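Local coordinates for methionine-binding protein (Coxiella burnetii, PDB 3TQW), which binds methionine and probably serves as the periplasmic substrate-binding lipoprotein of an ABC transporter, at residues A[29-34]-A[210-215]; A[46-51]-A[73-78]. All coordinates share one frame; numbering follows the deposited sequence.

In the fold
Both contacts lie in the same lobe and reach its six-stranded mixed sheet, with centres about 17 Å apart. In contact 1 the end of helix 13-29 and the loop leading to edge strand 33-38 meet the start of helix 211-220. In contact 2 the end of helix 44-49 meets the entry to strand 75-83. Each is partly buried. Contact 1 sets one buried leucine among exposed or partly exposed groups and is held by van der Waals packing alone. Contact 2 has two buried aliphatic side chains and a partly exposed tyrosine-glutamate pair. The two sites touch where Ile78 CD1 packs 3.5 Å from Leu213 O.

Contact 1: A[29-34]-A[210-215]; sequences YGLHVN and DPRLKQ
Leu31, the buried residue of this contact, packs on Arg212, and its two methyls meet different atoms. CD1 rests on the Arg212 side chain, 3.8 Å from Arg212 CB and again close to CG and NE. The guanidinium is met obliquely, and the arginine, bent at chi3, turns NE back toward that methyl. CD2 points to the helix backbone and comes within 3.4 Å of Arg212 O. It also lies 4.1 Å from Gln215 OE1. The leucine reaches across because CG stands anti to its backbone N (chi1 -176°). Arg212, by contrast, is exposed.

The second set of contacts is made by a ring against an aliphatic stem. Tyr29 CD2 sits 3.9 Å from Gln215 CG and equally near Gln215 CB. The tyrosine ring and the glutamine amide planes are 32° apart. Gln215 O lies over one ring face, 4.3 Å above the plane and displaced toward the rim.

Polar bonds run within the segments. Asp210 is the N-cap of helix 211-220. Its OD1 accepts from Arg212 N at 2.9 Å, on the anti side of the carboxylate and 22° out of its plane. Arg212 and Leu213 also touch Val5 of strand 5-10.

Gly30, the first residue after helix 13-29, has a positive phi, and the chain then turns into strand 33-38. The arrangement is a helix-to-strand connection at the edge of an alpha/beta lobe, as in periplasmic substrate-binding proteins, packed here against the start of a helix from late in the chain.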
loop_
_atom_site.group_PDB
_atom_site.type_symbol
_atom_site.label_atom_id
_atom_site.label_comp_id
_atom_site.label_asym_id
_atom_site.label_seq_id
_atom_site.Cartn_x
_atom_site.Cartn_y
_atom_site.Cartn_z
ATOM N N TYR A 29 -9.652 0.974 -25.482
ATOM C CA TYR A 29 -8.322 0.999 -26.092
ATOM C C TYR A 29 -8.034 -0.177 -27.015
ATOM O O TYR A 29 -6.978 -0.222 -27.643
ATOM C CB TYR A 29 -7.224 1.063 -25.023
ATOM C CG TYR A 29 -7.264 2.309 -24.181
ATOM C CD1 TYR A 29 -8.191 2.445 -23.156
ATOM C CD2 TYR A 29 -6.367 3.347 -24.400
ATOM C CE1 TYR A 29 -8.229 3.586 -22.375
ATOM C CE2 TYR A 29 -6.396 4.489 -23.621
ATOM C CZ TYR A 29 -7.324 4.601 -22.614
ATOM O OH TYR A 29 -7.357 5.735 -21.846
ATOM N N GLY A 30 -8.955 -1.131 -27.085
ATOM C CA GLY A 30 -8.738 -2.338 -27.861
ATOM C C GLY A 30 -7.552 -3.144 -27.359
ATOM O O GLY A 30 -6.919 -3.875 -28.125
ATOM N N LEU A 31 -7.255 -3.027 -26.066
ATOM C CA LEU A 31 -6.074 -3.671 -25.482
ATOM C C LEU A 31 -6.459 -4.847 -24.579
ATOM O O LEU A 31 -7.321 -4.710 -23.713
ATOM C CB LEU A 31 -5.270 -2.643 -24.678
ATOM C CG LEU A 31 -3.940 -3.070 -24.042
ATOM C CD1 LEU A 31 -2.900 -3.347 -25.120
ATOM C CD2 LEU A 31 -3.445 -1.999 -23.083
ATOM N N HIS A 32 -5.814 -5.992 -24.792
ATOM C CA HIS A 32 -6.056 -7.187 -23.995
ATOM C C HIS A 32 -5.101 -7.232 -22.813
ATOM O O HIS A 32 -3.880 -7.263 -22.986
ATOM C CB HIS A 32 -5.861 -8.454 -24.829
ATOM C CG HIS A 32 -6.902 -8.645 -25.886
ATOM N ND1 HIS A 32 -8.187 -9.050 -25.598
ATOM C CD2 HIS A 32 -6.847 -8.490 -27.230
ATOM C CE1 HIS A 32 -8.881 -9.134 -26.721
ATOM N NE2 HIS A 32 -8.091 -8.802 -27.724
ATOM N N VAL A 33 -5.671 -7.246 -21.617
ATOM C CA VAL A 33 -4.901 -7.276 -20.384
ATOM C C VAL A 33 -5.212 -8.551 -19.612
ATOM O O VAL A 33 -6.369 -8.844 -19.327
ATOM C CB VAL A 33 -5.247 -6.083 -19.495
ATOM C CG1 VAL A 33 -4.550 -6.214 -18.141
ATOM C CG2 VAL A 33 -4.868 -4.771 -20.187
ATOM N N ASN A 34 -4.175 -9.311 -19.290
ATOM C CA ASN A 34 -4.321 -10.501 -18.466
ATOM C C ASN A 34 -3.805 -10.223 -17.052
ATOM O O ASN A 34 -2.630 -9.912 -16.865
ATOM C CB ASN A 34 -3.566 -11.672 -19.098
ATOM C CG ASN A 34 -3.775 -12.980 -18.349
ATOM O OD1 ASN A 34 -4.671 -13.099 -17.514
ATOM N ND2 ASN A 34 -2.946 -13.976 -18.657
ATOM N N ASP A 210 6.777 1.928 -23.772
ATOM C CA ASP A 210 5.838 1.048 -24.453
ATOM C C ASP A 210 4.428 1.650 -24.397
ATOM O O ASP A 210 3.879 1.834 -23.316
ATOM C CB ASP A 210 5.856 -0.335 -23.794
ATOM C CG ASP A 210 5.036 -1.361 -24.557
ATOM O OD1 ASP A 210 3.990 -0.994 -25.131
ATOM O OD2 ASP A 210 5.442 -2.541 -24.580
ATOM N N PRO A 211 3.842 1.953 -25.565
ATOM C CA PRO A 211 2.545 2.640 -25.585
ATOM C C PRO A 211 1.426 1.813 -24.952
ATOM O O PRO A 211 0.521 2.380 -24.363
ATOM C CB PRO A 211 2.275 2.846 -27.084
ATOM C CG PRO A 211 3.080 1.795 -27.763
ATOM C CD PRO A 211 4.328 1.650 -26.925
ATOM N N ARG A 212 1.490 0.492 -25.057
ATOM C CA ARG A 212 0.444 -0.342 -24.460
ATOM C C ARG A 212 0.491 -0.301 -22.933
ATOM O O ARG A 212 -0.546 -0.322 -22.267
ATOM C CB ARG A 212 0.551 -1.778 -24.967
ATOM C CG ARG A 212 0.504 -1.889 -26.475
ATOM C CD ARG A 212 1.208 -3.150 -26.928
ATOM N NE ARG A 212 0.380 -4.329 -26.733
ATOM C CZ ARG A 212 0.860 -5.556 -26.563
ATOM N NH1 ARG A 212 2.169 -5.761 -26.549
ATOM N NH2 ARG A 212 0.030 -6.577 -26.399
ATOM N N LEU A 213 1.697 -0.253 -22.376
ATOM C CA LEU A 213 1.842 -0.115 -20.928
ATOM C C LEU A 213 1.411 1.278 -20.447
ATOM O O LEU A 213 0.793 1.414 -19.388
ATOM C CB LEU A 213 3.274 -0.443 -20.493
ATOM C CG LEU A 213 3.748 -1.826 -20.955
ATOM C CD1 LEU A 213 5.169 -2.128 -20.489
ATOM C CD2 LEU A 213 2.779 -2.902 -20.469
ATOM N N LYS A 214 1.729 2.309 -21.226
ATOM C CA LYS A 214 1.254 3.659 -20.931
ATOM C C LYS A 214 -0.272 3.728 -20.981
ATOM O O LYS A 214 -0.895 4.450 -20.210
ATOM C CB LYS A 214 1.841 4.675 -21.914
ATOM C CG LYS A 214 3.338 4.917 -21.771
ATOM C CD LYS A 214 3.782 6.038 -22.708
ATOM C CE LYS A 214 5.259 6.355 -22.555
ATOM N NZ LYS A 214 5.685 7.456 -23.469
ATOM N N GLN A 215 -0.871 2.978 -21.899
ATOM C CA GLN A 215 -2.330 2.930 -22.002
ATOM C C GLN A 215 -2.990 2.324 -20.762
ATOM O O GLN A 215 -4.104 2.696 -20.406
ATOM C CB GLN A 215 -2.758 2.205 -23.279
ATOM C CG GLN A 215 -2.510 3.037 -24.520
ATOM C CD GLN A 215 -2.584 2.217 -25.796
ATOM O OE1 GLN A 215 -3.018 1.068 -25.782
ATOM N NE2 GLN A 215 -2.142 2.800 -26.898
#

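Contact 2: A[46-51]-A[73-78]; sequences EALADG and YKIVSI
Glu46 has CG anti to its backbone N (chi1 174°) and a bend at chi2 (72°), which turns its carboxylate to the Tyr73 hydroxyl. Tyr73 carries its ring beside its own backbone N (chi1 -61°), reaching along the end of the helix. Tyr73 OH donates to Glu46 OE1, which lies at the ring edge, near its plane. The modelled separation of 2.4 Å is very short. Glu46 has two conformers and one is described here, so the details of this pair, not only its length, are doubtful. Arg71 is a second partner of OE1, through a long, weak ion pair.

Helix 44-49 closes with a Schellman motif at Gly51, whose phi is positive. It packs beside the start of strand 75-83 in the sheet of an alpha/beta lobe, with helix 61-71 also touching Tyr73 and Ile75. The side chain of Tyr73 is about 12 Å from the bound methionine.

Ala49 CB approaches the tyrosine obliquely, 3.5 Å from Tyr73 CD1. Further inward, Leu48 CD2 is set against Ile75, 3.6 Å from Ile75 CG2 and 3.8 Å from both Ile75 CG1 and CD1. Both of these aliphatic side chains are buried. Ile75 also touches Ala202 of strand 198-204.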
loop_
_atom_site.group_PDB
_atom_site.type_symbol
_atom_site.label_atom_id
_atom_site.label_comp_id
_atom_site.label_asym_id
_atom_site.label_seq_id
_atom_site.Cartn_x
_atom_site.Cartn_y
_atom_site.Cartn_z
ATOM N N GLU A 46 9.682 -9.315 -8.698
ATOM C CA GLU A 46 10.471 -10.424 -9.221
ATOM C C GLU A 46 9.811 -10.927 -10.500
ATOM O O GLU A 46 10.490 -11.213 -11.487
ATOM C CB GLU A 46 10.596 -11.554 -8.196
ATOM C CG GLU A 46 11.286 -12.817 -8.716
ATOM C CD GLU A 46 12.791 -12.659 -8.913
ATOM O OE1 GLU A 46 13.378 -11.681 -8.398
ATOM O OE2 GLU A 46 13.392 -13.525 -9.581
ATOM N N ALA A 47 8.482 -11.011 -10.488
ATOM C CA ALA A 47 7.751 -11.456 -11.674
ATOM C C ALA A 47 7.939 -10.490 -12.850
ATOM O O ALA A 47 8.014 -10.907 -14.005
ATOM C CB ALA A 47 6.270 -11.630 -11.354
ATOM N N LEU A 48 8.023 -9.200 -12.552
ATOM C CA LEU A 48 8.266 -8.197 -13.585
ATOM C C LEU A 48 9.703 -8.307 -14.103
ATOM O O LEU A 48 9.949 -8.281 -15.310
ATOM C CB LEU A 48 8.016 -6.792 -13.021
ATOM C CG LEU A 48 8.230 -5.586 -13.932
ATOM C CD1 LEU A 48 7.319 -5.631 -15.163
ATOM C CD2 LEU A 48 7.993 -4.309 -13.131
ATOM N N ALA A 49 10.649 -8.446 -13.183
ATOM C CA ALA A 49 12.055 -8.558 -13.551
ATOM C C ALA A 49 12.342 -9.804 -14.393
ATOM O O ALA A 49 13.161 -9.754 -15.321
ATOM C CB ALA A 49 12.941 -8.536 -12.307
ATOM N N ASP A 50 11.679 -10.914 -14.072
ATOM C CA ASP A 50 11.950 -12.169 -14.777
ATOM C C ASP A 50 11.091 -12.391 -16.027
ATOM O O ASP A 50 11.253 -13.396 -16.724
ATOM C CB ASP A 50 11.924 -13.390 -13.829
ATOM C CG ASP A 50 10.515 -13.781 -13.373
ATOM O OD1 ASP A 50 9.526 -13.476 -14.070
ATOM O OD2 ASP A 50 10.403 -14.422 -12.303
ATOM N N GLY A 51 10.188 -11.456 -16.310
ATOM C CA GLY A 51 9.407 -11.494 -17.538
ATOM C C GLY A 51 8.061 -12.188 -17.420
ATOM O O GLY A 51 7.324 -12.282 -18.405
ATOM N N TYR A 73 16.771 -4.819 -9.167
ATOM C CA TYR A 73 15.859 -4.832 -10.310
ATOM C C TYR A 73 15.967 -3.554 -11.133
ATOM O O TYR A 73 16.087 -2.459 -10.586
ATOM C CB TYR A 73 14.408 -4.981 -9.844
ATOM C CG TYR A 73 14.107 -6.250 -9.083
ATOM C CD1 TYR A 73 14.651 -7.469 -9.472
ATOM C CD2 TYR A 73 13.281 -6.226 -7.969
ATOM C CE1 TYR A 73 14.373 -8.627 -8.769
ATOM C CE2 TYR A 73 13.000 -7.374 -7.265
ATOM C CZ TYR A 73 13.546 -8.568 -7.665
ATOM O OH TYR A 73 13.259 -9.708 -6.951
ATOM N N LYS A 74 15.905 -3.697 -12.450
ATOM C CA LYS A 74 15.817 -2.539 -13.333
ATOM C C LYS A 74 14.355 -2.281 -13.695
ATOM O O LYS A 74 13.868 -2.703 -14.745
ATOM C CB LYS A 74 16.689 -2.735 -14.576
ATOM C CG LYS A 74 18.173 -2.908 -14.239
ATOM C CD LYS A 74 19.063 -2.777 -15.467
ATOM C CE LYS A 74 18.759 -3.851 -16.504
ATOM N NZ LYS A 74 19.085 -5.227 -16.032
ATOM N N ILE A 75 13.667 -1.588 -12.791
ATOM C CA ILE A 75 12.239 -1.339 -12.888
ATOM C C ILE A 75 11.988 0.128 -12.617
ATOM O O ILE A 75 12.656 0.725 -11.778
ATOM C CB ILE A 75 11.481 -2.143 -11.813
ATOM C CG1 ILE A 75 11.543 -3.641 -12.116
ATOM C CG2 ILE A 75 10.038 -1.660 -11.695
ATOM C CD1 ILE A 75 11.088 -4.514 -10.950
ATOM N N VAL A 76 11.011 0.709 -13.307
ATOM C CA VAL A 76 10.687 2.116 -13.128
ATOM C C VAL A 76 9.179 2.314 -13.082
ATOM O O VAL A 76 8.420 1.500 -13.614
ATOM C CB VAL A 76 11.258 2.976 -14.280
ATOM C CG1 VAL A 76 12.775 2.928 -14.277
ATOM C CG2 VAL A 76 10.702 2.504 -15.628
ATOM N N SER A 77 8.749 3.402 -12.452
ATOM C CA SER A 77 7.342 3.781 -12.456
ATOM C C SER A 77 7.022 4.521 -13.747
ATOM O O SER A 77 7.821 5.337 -14.205
ATOM C CB SER A 77 7.027 4.688 -11.261
ATOM O OG SER A 77 5.750 5.290 -11.420
ATOM N N ILE A 78 5.864 4.235 -14.340
ATOM C CA ILE A 78 5.400 5.021 -15.484
ATOM C C ILE A 78 4.134 5.826 -15.178
ATOM O O ILE A 78 3.496 6.368 -16.082
ATOM C CB ILE A 78 5.198 4.158 -16.742
ATOM C CG1 ILE A 78 4.256 2.985 -16.459
ATOM C CG2 ILE A 78 6.543 3.649 -17.232
ATOM C CD1 ILE A 78 3.753 2.281 -17.725
#